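Local coordinates for protein succinylglutamate desuccinylase/aspartoacylase (Shewanella frigidimarina, PDB 3LWU) that binds zinc and is probably a metal-dependent hydrolase acting on ester bonds, at residues 318-323 and 339-344; 359-364 and 379-384; 213-218 and 296-301. All blocks are in the same frame, centred on the assembly; numbering follows the deposited sequence.

From the N terminus, the loop at 213-218 comes first; contact 3 closes when 296-301 runs alongside it, joining the entries to the parallel strands 218-222 and 303-306 across 77 intervening residues. The chain then passes into the C-terminal strands, where contact 1 pairs 318-323 with 339-344 and contact 2 pairs 359-364 with 379-384, each closing a much shorter loop. The three follow in series; none nests or crosses. Contact 2 is the middle piece: its Met382 CE lies 3.5 Å from Tyr218 CB of contact 3, and its Tyr379 OH lies 3.6 Å from Tyr323 CB of contact 1. Contacts 1 and 2 both touch the third subunit.

Contact 1. Residues 318-323 and 339-344; sequences AGLIEY and NILRID
Strands 319-323 and 336-341 form an antiparallel ladder at the centre of a four-stranded sheet, with 352-356 and 371-372 on its outer flanks. Leu320 and Leu341 make a hydrogen-bonded pair, Leu320 N to Leu341 O at 3.0 Å and Leu341 N to Leu320 O at 2.8 Å. Glu322 and Asn339 repeat the pattern two residues on. Between them Ile321 and Ile340 form a non-hydrogen-bonded pair whose side chains run side by side on the other face, Ile321 CD1 against Ile340 CG1 at 3.7 Å. On the leucine side the sheet meets the second subunit, where Asn70 and Tyr74 pack on Leu320 and Leu341.

Past the ladder, Arg342 folds back over Gly319. Bends at chi2 (-70°) and chi3 (-65°) bring Arg342 CD to 3.6 Å from Gly319 CA, where a CB would collide with it and with Ile340 CG2; the backbone angles of Gly319 also call for glycine. Arg342 NH1 then reaches Ala318 O at 2.9 Å, coming from above the carbonyl plane. The guanidinium grips Asp344 side-on and in plane, Arg342 NE to Asp344 OD1 at 2.8 Å and Arg342 NH2 to Asp344 OD2 at 3.0 Å. Glu32 of the third subunit bridges to NH1 as well, so two carboxylates and a backbone carbonyl fix the guanidinium's rotation and are likely to offset the cost of burying its charge.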
loop_
_atom_site.group_PDB
_atom_site.type_symbol
_atom_site.label_atom_id
_atom_site.label_comp_id
_atom_site.label_asym_id
_atom_site.label_seq_id
_atom_site.Cartn_x
_atom_site.Cartn_y
_atom_site.Cartn_z
ATOM N N ALA A 318 18.577 10.510 -7.463
ATOM C CA ALA A 318 17.696 9.426 -7.734
ATOM C C ALA A 318 18.316 8.573 -8.853
ATOM O O ALA A 318 19.103 9.091 -9.662
ATOM C CB ALA A 318 16.277 9.983 -8.187
ATOM N N GLY A 319 17.932 7.300 -8.923
ATOM C CA GLY A 319 18.217 6.499 -10.104
ATOM C C GLY A 319 18.042 5.010 -9.870
ATOM O O GLY A 319 17.377 4.592 -8.934
ATOM N N LEU A 320 18.617 4.207 -10.749
ATOM C CA LEU A 320 18.640 2.766 -10.592
ATOM C C LEU A 320 20.010 2.368 -10.052
ATOM O O LEU A 320 21.026 2.899 -10.490
ATOM C CB LEU A 320 18.360 2.111 -11.934
ATOM C CG LEU A 320 17.019 2.470 -12.540
ATOM C CD1 LEU A 320 16.777 1.740 -13.906
ATOM C CD2 LEU A 320 15.921 2.156 -11.517
ATOM N N ILE A 321 20.016 1.453 -9.082
ATOM C CA ILE A 321 21.156 1.170 -8.279
ATOM C C ILE A 321 21.699 -0.254 -8.392
ATOM O O ILE A 321 20.967 -1.242 -8.216
ATOM C CB ILE A 321 20.834 1.407 -6.801
ATOM C CG1 ILE A 321 20.321 2.832 -6.602
ATOM C CG2 ILE A 321 22.121 1.191 -5.926
ATOM C CD1 ILE A 321 21.375 3.883 -6.909
ATOM N N GLU A 322 23.005 -0.315 -8.673
ATOM C CA GLU A 322 23.763 -1.542 -8.510
ATOM C C GLU A 322 24.599 -1.462 -7.228
ATOM O O GLU A 322 25.380 -0.534 -7.017
ATOM C CB GLU A 322 24.654 -1.861 -9.725
ATOM C CG GLU A 322 25.308 -3.257 -9.602
ATOM C CD GLU A 322 25.863 -3.808 -10.907
ATOM O OE1 GLU A 322 25.536 -3.289 -11.991
ATOM O OE2 GLU A 322 26.639 -4.773 -10.836
ATOM N N TYR A 323 24.377 -2.439 -6.349
ATOM C CA TYR A 323 25.006 -2.487 -5.035
ATOM C C TYR A 323 26.324 -3.221 -5.190
ATOM O O TYR A 323 26.326 -4.420 -5.271
ATOM C CB TYR A 323 24.070 -3.160 -3.999
ATOM C CG TYR A 323 22.808 -2.334 -3.786
ATOM C CD1 TYR A 323 22.805 -1.240 -2.950
ATOM C CD2 TYR A 323 21.635 -2.629 -4.472
ATOM C CE1 TYR A 323 21.675 -0.459 -2.786
ATOM C CE2 TYR A 323 20.524 -1.860 -4.328
ATOM C CZ TYR A 323 20.541 -0.773 -3.490
ATOM O OH TYR A 323 19.416 0.016 -3.373
ATOM N N ASN A 339 26.922 1.838 -7.992
ATOM C CA ASN A 339 26.846 2.549 -9.254
ATOM C C ASN A 339 25.408 3.007 -9.454
ATOM O O ASN A 339 24.479 2.267 -9.198
ATOM C CB ASN A 339 27.320 1.659 -10.399
ATOM C CG ASN A 339 28.757 1.154 -10.186
ATOM O OD1 ASN A 339 29.620 1.924 -9.832
ATOM N ND2 ASN A 339 28.997 -0.125 -10.410
ATOM N N ILE A 340 25.225 4.237 -9.896
ATOM C CA ILE A 340 23.905 4.735 -10.245
ATOM C C ILE A 340 23.768 4.797 -11.752
ATOM O O ILE A 340 24.579 5.421 -12.428
ATOM C CB ILE A 340 23.693 6.145 -9.677
ATOM C CG1 ILE A 340 24.012 6.171 -8.174
ATOM C CG2 ILE A 340 22.268 6.616 -9.941
ATOM C CD1 ILE A 340 23.762 7.549 -7.517
ATOM N N LEU A 341 22.740 4.137 -12.259
ATOM C CA LEU A 341 22.386 4.165 -13.662
ATOM C C LEU A 341 21.256 5.175 -13.847
ATOM O O LEU A 341 20.229 5.097 -13.167
ATOM C CB LEU A 341 21.928 2.775 -14.119
ATOM C CG LEU A 341 21.335 2.628 -15.544
ATOM C CD1 LEU A 341 22.394 2.959 -16.562
ATOM C CD2 LEU A 341 20.742 1.201 -15.799
ATOM N N ARG A 342 21.451 6.096 -14.776
ATOM C CA ARG A 342 20.419 7.047 -15.171
ATOM C C ARG A 342 20.211 6.981 -16.688
ATOM O O ARG A 342 20.782 7.770 -17.472
ATOM C CB ARG A 342 20.793 8.460 -14.701
ATOM C CG ARG A 342 20.663 8.676 -13.169
ATOM C CD ARG A 342 19.184 8.684 -12.769
ATOM N NE ARG A 342 18.564 9.852 -13.388
ATOM C CZ ARG A 342 18.546 11.073 -12.853
ATOM N NH1 ARG A 342 18.991 11.274 -11.631
ATOM N NH2 ARG A 342 18.037 12.078 -13.537
ATOM N N ILE A 343 19.366 6.041 -17.089
ATOM C CA ILE A 343 19.140 5.764 -18.492
ATOM C C ILE A 343 18.368 6.881 -19.198
ATOM O O ILE A 343 18.366 6.976 -20.445
ATOM C CB ILE A 343 18.490 4.392 -18.683
ATOM C CG1 ILE A 343 18.629 3.916 -20.151
ATOM C CG2 ILE A 343 17.027 4.400 -18.225
ATOM C CD1 ILE A 343 20.010 3.860 -20.671
ATOM N N ASP A 344 17.794 7.772 -18.392
ATOM C CA ASP A 344 17.182 9.000 -18.895
ATOM C C ASP A 344 18.184 10.043 -19.334
ATOM O O ASP A 344 17.811 11.036 -19.969
ATOM C CB ASP A 344 16.240 9.595 -17.832
ATOM C CG ASP A 344 16.941 9.896 -16.520
ATOM O OD1 ASP A 344 17.458 8.962 -15.831
ATOM O OD2 ASP A 344 16.942 11.074 -16.159
#

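Contact 2. Residues 359-364 and 379-384; sequences MDCVPI and YKVMTN
Val381 wedges its branched side chain against Cys361 and Pro363, at the antiparallel pairing of strands 362-366 and 377-382. Its CB meets Cys361 SG at 3.8 Å, while Val381 CG1 rests against Pro363 CA at 3.7 Å and CG2 faces Cys361 CB. The sulfur is brought there by a chi1 of 72°, which sets it between the backbone N and carbonyl carbon of Cys361. An alanine in place of Val381 is likely to open a gap beside Cys361 and Pro363 and leave the thiol freer to turn. Pro363 and Val381 are a non-hydrogen-bonded pair with CA atoms just 4.0 Å apart. On the same face Pro363 CB fits obliquely against the Tyr379 ring, 3.7 Å from Tyr379 CD2.

The other face carries Val362 and Met382, a selenomethionine, whose backbones exchange two hydrogen bonds; Met382 N approaches Val362 O from 40° out of the carbonyl plane, and a bond from Ile364 N to Lys380 O carries the ladder on. The long Met382 side chain crosses Ile364, Met382 CG resting on Ile364 CG1 at 3.7 Å. Where the strands splay, the Thr383 methyl fills the space beside the CG of Met359, also a selenomethionine, and a water joins Asp360 O (2.6 Å) to Asn384 N (2.8 Å).

Tyr218 of strand 218-222 packs on Val362, Ile364 and Met382, and Phe166 of the third subunit lies against Val381. Strand 362-366 pairs onward with 196-204, and 377-382 with 310-314.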
loop_
_atom_site.group_PDB
_atom_site.type_symbol
_atom_site.label_atom_id
_atom_site.label_comp_id
_atom_site.label_asym_id
_atom_site.label_seq_id
_atom_site.Cartn_x
_atom_site.Cartn_y
_atom_site.Cartn_z
HETATM N N MSE A 359 35.989 7.604 3.706
HETATM C CA MSE A 359 36.686 6.872 4.777
HETATM C C MSE A 359 36.485 5.352 4.609
HETATM O O MSE A 359 35.548 4.904 3.915
HETATM C CB MSE A 359 36.163 7.337 6.141
HETATM C CG MSE A 359 34.813 6.715 6.584
HETATM SE SE MSE A 359 33.271 7.330 5.567
HETATM C CE MSE A 359 33.344 9.132 6.417
ATOM N N ASP A 360 37.348 4.567 5.235
ATOM C CA ASP A 360 37.158 3.121 5.267
ATOM C C ASP A 360 35.914 2.786 6.072
ATOM O O ASP A 360 35.601 3.437 7.060
ATOM C CB ASP A 360 38.345 2.386 5.906
ATOM C CG ASP A 360 39.630 2.588 5.156
ATOM O OD1 ASP A 360 39.604 3.025 3.978
ATOM O OD2 ASP A 360 40.685 2.342 5.773
ATOM N N CYS A 361 35.200 1.758 5.656
ATOM C CA CYS A 361 34.024 1.347 6.402
ATOM C C CYS A 361 33.804 -0.128 6.258
ATOM O O CYS A 361 34.479 -0.771 5.470
ATOM C CB CYS A 361 32.807 2.131 5.923
ATOM S SG CYS A 361 32.161 1.700 4.293
ATOM N N VAL A 362 32.871 -0.662 7.049
ATOM C CA VAL A 362 32.291 -1.987 6.810
ATOM C C VAL A 362 30.814 -1.785 6.516
ATOM O O VAL A 362 30.030 -1.486 7.426
ATOM C CB VAL A 362 32.518 -2.927 8.029
ATOM C CG1 VAL A 362 31.852 -4.267 7.832
ATOM C CG2 VAL A 362 34.030 -3.102 8.311
ATOM N N PRO A 363 30.404 -1.931 5.239
ATOM C CA PRO A 363 29.005 -1.841 4.959
ATOM C C PRO A 363 28.232 -2.990 5.612
ATOM O O PRO A 363 28.656 -4.165 5.508
ATOM C CB PRO A 363 28.940 -1.941 3.419
ATOM C CG PRO A 363 30.269 -1.578 2.952
ATOM C CD PRO A 363 31.177 -2.115 4.006
ATOM N N ILE A 364 27.121 -2.662 6.288
ATOM C CA ILE A 364 26.374 -3.681 7.042
ATOM C C ILE A 364 25.131 -4.153 6.314
ATOM O O ILE A 364 24.843 -5.343 6.302
ATOM C CB ILE A 364 26.029 -3.189 8.466
ATOM C CG1 ILE A 364 27.308 -3.095 9.283
ATOM C CG2 ILE A 364 25.021 -4.112 9.166
ATOM C CD1 ILE A 364 28.084 -4.453 9.349
ATOM N N TYR A 379 22.767 2.511 2.049
ATOM C CA TYR A 379 23.465 1.634 2.967
ATOM C C TYR A 379 23.513 2.199 4.383
ATOM O O TYR A 379 23.453 3.422 4.612
ATOM C CB TYR A 379 24.943 1.450 2.577
ATOM C CG TYR A 379 25.298 0.422 1.521
ATOM C CD1 TYR A 379 25.243 0.744 0.155
ATOM C CD2 TYR A 379 25.818 -0.835 1.876
ATOM C CE1 TYR A 379 25.609 -0.178 -0.816
ATOM C CE2 TYR A 379 26.175 -1.777 0.894
ATOM C CZ TYR A 379 26.074 -1.435 -0.455
ATOM O OH TYR A 379 26.460 -2.313 -1.457
ATOM N N LYS A 380 23.731 1.295 5.328
ATOM C CA LYS A 380 24.291 1.662 6.628
ATOM C C LYS A 380 25.659 1.021 6.739
ATOM O O LYS A 380 25.813 -0.173 6.420
ATOM C CB LYS A 380 23.413 1.205 7.767
ATOM C CG LYS A 380 22.058 1.892 7.887
ATOM C CD LYS A 380 21.770 1.909 9.347
ATOM C CE LYS A 380 20.351 1.900 9.768
ATOM N NZ LYS A 380 20.510 1.838 11.273
ATOM N N VAL A 381 26.645 1.807 7.161
ATOM C CA VAL A 381 28.006 1.368 7.209
ATOM C C VAL A 381 28.623 1.701 8.590
ATOM O O VAL A 381 28.303 2.720 9.201
ATOM C CB VAL A 381 28.844 2.018 6.082
ATOM C CG1 VAL A 381 28.187 1.788 4.682
ATOM C CG2 VAL A 381 29.087 3.505 6.372
HETATM N N MSE A 382 29.480 0.820 9.075
HETATM C CA MSE A 382 30.197 1.060 10.308
HETATM C C MSE A 382 31.519 1.731 9.959
HETATM O O MSE A 382 32.184 1.357 8.973
HETATM C CB MSE A 382 30.496 -0.247 11.037
HETATM C CG MSE A 382 29.307 -0.996 11.524
HETATM SE SE MSE A 382 29.960 -2.575 12.420
HETATM C CE MSE A 382 28.361 -3.101 13.341
ATOM N N THR A 383 31.896 2.699 10.773
ATOM C CA THR A 383 33.185 3.363 10.636
ATOM C C THR A 383 33.923 3.224 11.983
ATOM O O THR A 383 33.318 2.881 12.993
ATOM C CB THR A 383 33.007 4.872 10.246
ATOM O OG1 THR A 383 32.282 5.549 11.273
ATOM C CG2 THR A 383 32.217 5.017 8.949
ATOM N N ASN A 384 35.227 3.480 11.989
ATOM C CA ASN A 384 36.022 3.355 13.209
ATOM C C ASN A 384 35.796 1.981 13.871
ATOM O O ASN A 384 35.523 1.883 15.070
ATOM C CB ASN A 384 35.709 4.523 14.154
ATOM C CG ASN A 384 36.124 5.869 13.556
ATOM O OD1 ASN A 384 37.158 5.968 12.917
ATOM N ND2 ASN A 384 35.325 6.886 13.757
HETATM O O HOH W 1 36.331 4.148 9.469
#

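Contact 3. Residues 213-218 and 296-301; sequences FFSIPY and NPASME
Met300 against Ser215 and Pro217, and Pro297 against Phe213, lay one irregular loop on another, where 296-301 runs beside 213-218 just ahead of strands 303-306 and 218-222, parallel neighbours in the beta structure of this M14-type (carboxypeptidase-like) protein. The two loops head in nearly the same direction, 27° apart.

Met300, a selenomethionine, starts with CB directed toward 213-218. A chi1 of 53° places CG between the backbone N and carbonyl carbon, and a straight chi2 carries SE on to the backbone of Ser215, 3.6 Å from Ser215 C. The chain then bends at chi3 and lays the CE methyl against the Pro217 ring, 3.4 Å from Pro217 CD; the exact place of this methyl is doubtful, since it also crowds the Ile216 carbonyl carbon. At the other end Phe213 and Pro297 lie side by side, Phe213 CD1 meeting Pro297 CG obliquely at 4.2 Å, while His287 stacks on the phenyl ring. Arg302 ties the loops further, its NH2 bonding both Phe214 O and Ala298 O. CB of Ile216 is directed away from 296-301, and its side chain lies about 10 Å from that of the zinc ligand His192.

Between these ends one water links both loops: it donates to Phe213 O at 2.8 Å, accepts from Ala298 N at 2.9 Å, and bonds Ser215 OG at 2.6 Å.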
loop_
_atom_site.group_PDB
_atom_site.type_symbol
_atom_site.label_atom_id
_atom_site.label_comp_id
_atom_site.label_asym_id
_atom_site.label_seq_id
_atom_site.Cartn_x
_atom_site.Cartn_y
_atom_site.Cartn_z
ATOM N N PHE A 213 29.971 -14.259 22.663
ATOM C CA PHE A 213 29.333 -15.575 22.765
ATOM C C PHE A 213 28.401 -15.862 21.611
ATOM O O PHE A 213 28.234 -17.022 21.222
ATOM C CB PHE A 213 28.617 -15.716 24.099
ATOM C CG PHE A 213 29.560 -15.752 25.272
ATOM C CD1 PHE A 213 30.171 -16.936 25.639
ATOM C CD2 PHE A 213 29.887 -14.590 25.950
ATOM C CE1 PHE A 213 31.067 -16.985 26.681
ATOM C CE2 PHE A 213 30.776 -14.627 27.007
ATOM C CZ PHE A 213 31.370 -15.833 27.368
ATOM N N PHE A 214 27.806 -14.810 21.056
ATOM C CA PHE A 214 26.957 -14.959 19.910
ATOM C C PHE A 214 27.816 -15.198 18.690
ATOM O O PHE A 214 29.032 -14.972 18.736
ATOM C CB PHE A 214 26.064 -13.734 19.737
ATOM C CG PHE A 214 25.146 -13.495 20.896
ATOM C CD1 PHE A 214 24.012 -14.242 21.051
ATOM C CD2 PHE A 214 25.438 -12.528 21.850
ATOM C CE1 PHE A 214 23.145 -14.026 22.130
ATOM C CE2 PHE A 214 24.578 -12.315 22.928
ATOM C CZ PHE A 214 23.435 -13.051 23.051
ATOM N N SER A 215 27.202 -15.707 17.617
ATOM C CA SER A 215 27.944 -16.031 16.384
ATOM C C SER A 215 27.744 -14.878 15.406
ATOM O O SER A 215 27.189 -15.043 14.331
ATOM C CB SER A 215 27.444 -17.345 15.799
ATOM O OG SER A 215 27.644 -18.422 16.702
ATOM N N ILE A 216 28.150 -13.683 15.829
ATOM C CA ILE A 216 27.801 -12.466 15.116
ATOM C C ILE A 216 29.058 -11.638 14.860
ATOM O O ILE A 216 29.709 -11.179 15.804
ATOM C CB ILE A 216 26.713 -11.668 15.862
ATOM C CG1 ILE A 216 25.401 -12.469 15.857
ATOM C CG2 ILE A 216 26.451 -10.318 15.149
ATOM C CD1 ILE A 216 24.253 -11.841 16.583
ATOM N N PRO A 217 29.422 -11.452 13.580
ATOM C CA PRO A 217 30.693 -10.774 13.318
ATOM C C PRO A 217 30.736 -9.299 13.727
ATOM O O PRO A 217 31.787 -8.828 14.139
ATOM C CB PRO A 217 30.869 -10.921 11.807
ATOM C CG PRO A 217 29.976 -12.051 11.426
ATOM C CD PRO A 217 28.813 -11.948 12.333
ATOM N N TYR A 218 29.623 -8.584 13.642
ATOM C CA TYR A 218 29.629 -7.159 13.900
ATOM C C TYR A 218 28.631 -6.758 14.967
ATOM O O TYR A 218 27.439 -7.025 14.849
ATOM C CB TYR A 218 29.395 -6.357 12.594
ATOM C CG TYR A 218 30.430 -6.641 11.559
ATOM C CD1 TYR A 218 31.678 -6.058 11.644
ATOM C CD2 TYR A 218 30.193 -7.541 10.518
ATOM C CE1 TYR A 218 32.663 -6.340 10.725
ATOM C CE2 TYR A 218 31.217 -7.854 9.596
ATOM C CZ TYR A 218 32.422 -7.244 9.712
ATOM O OH TYR A 218 33.448 -7.491 8.825
ATOM N N ASN A 296 30.437 -24.055 23.741
ATOM C CA ASN A 296 31.436 -23.041 23.399
ATOM C C ASN A 296 30.964 -22.135 22.257
ATOM O O ASN A 296 30.265 -22.586 21.364
ATOM C CB ASN A 296 32.758 -23.686 22.976
ATOM C CG ASN A 296 33.555 -24.238 24.155
ATOM O OD1 ASN A 296 33.546 -23.684 25.268
ATOM N ND2 ASN A 296 34.289 -25.308 23.899
ATOM N N PRO A 297 31.365 -20.855 22.292
ATOM C CA PRO A 297 31.107 -19.920 21.196
ATOM C C PRO A 297 31.805 -20.380 19.917
ATOM O O PRO A 297 32.786 -21.077 20.001
ATOM C CB PRO A 297 31.722 -18.606 21.689
ATOM C CG PRO A 297 32.558 -18.930 22.878
ATOM C CD PRO A 297 32.108 -20.248 23.408
ATOM N N ALA A 298 31.315 -19.996 18.752
ATOM C CA ALA A 298 31.995 -20.312 17.498
ATOM C C ALA A 298 33.306 -19.526 17.397
ATOM O O ALA A 298 33.440 -18.457 17.993
ATOM C CB ALA A 298 31.083 -20.006 16.287
ATOM N N SER A 299 34.268 -20.084 16.662
ATOM C CA SER A 299 35.535 -19.432 16.379
ATOM C C SER A 299 35.368 -18.594 15.158
ATOM O O SER A 299 35.132 -19.135 14.097
ATOM C CB SER A 299 36.620 -20.461 16.078
ATOM O OG SER A 299 37.063 -21.021 17.290
HETATM N N MSE A 300 35.488 -17.281 15.301
HETATM C CA MSE A 300 35.388 -16.377 14.158
HETATM C C MSE A 300 35.873 -15.022 14.571
HETATM O O MSE A 300 35.838 -14.675 15.738
HETATM C CB MSE A 300 33.931 -16.251 13.649
HETATM C CG MSE A 300 32.931 -15.873 14.723
HETATM SE SE MSE A 300 31.049 -15.712 14.101
HETATM C CE MSE A 300 30.977 -13.873 14.168
ATOM N N GLU A 301 36.257 -14.216 13.601
ATOM C CA GLU A 301 36.644 -12.858 13.924
ATOM C C GLU A 301 35.411 -12.023 14.236
ATOM O O GLU A 301 34.422 -12.081 13.500
ATOM C CB GLU A 301 37.446 -12.269 12.779
ATOM C CG GLU A 301 38.837 -12.850 12.730
ATOM C CD GLU A 301 39.601 -12.494 11.456
ATOM O OE1 GLU A 301 38.981 -12.144 10.429
ATOM O OE2 GLU A 301 40.841 -12.587 11.486
HETATM O O HOH W 2 29.124 -18.175 18.839
#